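Archaeosine synthase (Pyrobaculum calidifontis, PDB 5K0P) converts the nitrile of preQ0-modified tRNA into the formamidine of archaeosine, using free ammonium as the nitrogen source, in a tunnel-fold homodecamer. Local coordinates at residues E46-K49 / K50-S54. Sequence-based numbering, arbitrary orientation.
Sequences EEFK and KMVDS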
loop_
_atom_site.group_PDB
_atom_site.type_symbol
_atom_site.label_atom_id
_atom_site.label_comp_id
_atom_site.label_asym_id
_atom_site.label_seq_id
_atom_site.Cartn_x
_atom_site.Cartn_y
_atom_site.Cartn_z
ATOM N N GLU A 46 14.536 -22.284 -15.723
ATOM C CA GLU A 46 14.792 -23.515 -14.950
ATOM C C GLU A 46 16.253 -23.480 -14.605
ATOM O O GLU A 46 16.564 -23.837 -13.507
ATOM C CB GLU A 46 14.460 -24.814 -15.738
ATOM C CG GLU A 46 12.983 -25.042 -16.083
ATOM C CD GLU A 46 12.467 -24.397 -17.421
ATOM O OE1 GLU A 46 12.928 -23.277 -17.870
ATOM O OE2 GLU A 46 11.515 -25.007 -18.014
ATOM N N GLU A 47 17.122 -23.024 -15.520
ATOM C CA GLU A 47 18.574 -22.971 -15.280
ATOM C C GLU A 47 18.884 -21.897 -14.259
ATOM O O GLU A 47 19.660 -22.144 -13.319
ATOM C CB GLU A 47 19.346 -22.760 -16.566
ATOM C CG GLU A 47 20.818 -23.062 -16.399
ATOM C CD GLU A 47 21.730 -22.828 -17.635
ATOM O OE1 GLU A 47 21.283 -22.715 -18.808
ATOM O OE2 GLU A 47 22.960 -22.779 -17.422
ATOM N N PHE A 48 18.245 -20.729 -14.391
ATOM C CA PHE A 48 18.337 -19.730 -13.321
ATOM C C PHE A 48 17.968 -20.233 -11.874
ATOM O O PHE A 48 18.739 -20.036 -10.931
ATOM C CB PHE A 48 17.533 -18.463 -13.691
ATOM C CG PHE A 48 17.478 -17.471 -12.602
ATOM C CD1 PHE A 48 18.658 -16.765 -12.212
ATOM C CD2 PHE A 48 16.291 -17.244 -11.899
ATOM C CE1 PHE A 48 18.606 -15.821 -11.215
ATOM C CE2 PHE A 48 16.283 -16.278 -10.907
ATOM C CZ PHE A 48 17.421 -15.572 -10.579
ATOM N N LYS A 49 16.798 -20.860 -11.731
ATOM C CA LYS A 49 16.394 -21.368 -10.460
ATOM C C LYS A 49 17.406 -22.428 -9.893
ATOM O O LYS A 49 17.683 -22.461 -8.718
ATOM C CB LYS A 49 15.084 -22.015 -10.599
ATOM C CG LYS A 49 14.692 -22.713 -9.331
ATOM C CD LYS A 49 13.265 -23.164 -9.454
ATOM C CE LYS A 49 12.500 -23.178 -8.125
ATOM N NZ LYS A 49 13.137 -23.866 -6.988
ATOM N N LYS A 50 17.918 -23.312 -10.727
ATOM C CA LYS A 50 19.018 -24.247 -10.251
ATOM C C LYS A 50 20.278 -23.430 -9.746
ATOM O O LYS A 50 20.936 -23.778 -8.748
ATOM C CB LYS A 50 19.464 -25.304 -11.313
ATOM C CG LYS A 50 18.415 -26.159 -12.016
ATOM C CD LYS A 50 17.440 -27.034 -11.154
ATOM C CE LYS A 50 15.986 -26.484 -10.768
ATOM N NZ LYS A 50 15.052 -25.715 -11.744
ATOM N N MET A 51 20.676 -22.389 -10.474
ATOM C CA MET A 51 21.816 -21.564 -10.017
ATOM C C MET A 51 21.540 -21.025 -8.610
ATOM O O MET A 51 22.362 -21.153 -7.716
ATOM C CB MET A 51 22.043 -20.397 -10.952
ATOM C CG MET A 51 22.585 -20.751 -12.343
ATOM S SD MET A 51 22.688 -19.228 -13.313
ATOM C CE MET A 51 23.330 -19.935 -14.824
ATOM N N VAL A 52 20.336 -20.517 -8.402
ATOM C CA VAL A 52 20.016 -19.912 -7.154
ATOM C C VAL A 52 19.931 -21.018 -6.059
ATOM O O VAL A 52 20.428 -20.786 -4.977
ATOM C CB VAL A 52 18.669 -19.147 -7.201
ATOM C CG1 VAL A 52 18.259 -18.678 -5.841
ATOM C CG2 VAL A 52 18.790 -17.922 -8.138
ATOM N N ASP A 53 19.243 -22.128 -6.341
ATOM C CA ASP A 53 19.152 -23.208 -5.367
ATOM C C ASP A 53 20.498 -23.847 -5.070
ATOM O O ASP A 53 20.609 -24.517 -4.086
ATOM C CB ASP A 53 18.168 -24.296 -5.812
ATOM C CG ASP A 53 16.728 -23.820 -5.757
ATOM O OD1 ASP A 53 16.471 -22.828 -5.085
ATOM O OD2 ASP A 53 15.840 -24.364 -6.412
ATOM N N SER A 54 21.499 -23.653 -5.921
ATOM C CA SER A 54 22.784 -24.282 -5.647
ATOM C C SER A 54 23.374 -23.873 -4.334
ATOM O O SER A 54 24.225 -24.585 -3.819
ATOM C CB SER A 54 23.809 -24.025 -6.764
ATOM O OG SER A 54 24.175 -22.652 -6.841
HETATM O O HOH W 1 13.798 -22.715 -3.989
#
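Glu46 O takes two hydrogen bonds from a single residue: the backbone N of Lys50, 3.1 Å away, and the ammonium NZ of Lys50, at 3.0 Å, which arrives from the opposite face of the carbonyl plane. The Lys50 side chain curls back along helix 45-53, bending at chi2, chi3 and chi4, to bring NZ there. This short helix of the tunnel fold (T-fold) illustrates how i/i+4 spacing brings side chains together on one face of a helix: Lys49 meets Asp53, and Phe48 meets Val52. Beside that grip, Lys49 NZ forms a salt bridge with Asp53 OD2 at 2.8 Å, on the syn lone pair of the carboxylate. With chi1 at 173°, Lys49 CG stands opposite the backbone N, and bends at chi3 and chi4 carry NZ to the aspartate. Glu18 of a third subunit forms a second salt bridge with NZ, so the ammonium is shared between helix and decamer interface; an alanine in place of Lys49 would probably cost Asp53 its ion pair within the helix and take from Glu18 of the third subunit this lysine partner. A water donates to Asp53 OD1 and is weakly linked to the same NZ.

Glu46, an experimentally established substrate-binding residue, directs OE2 to Tyr90 OH of a second subunit. The inward face is apolar. Phe48 and Val52 both pack on Thr15 of strand 10-20, and Val52 CG2 sits over one face of the Phe48 ring in a CH-pi contact, 3.9 Å from the centroid and displaced toward the rim.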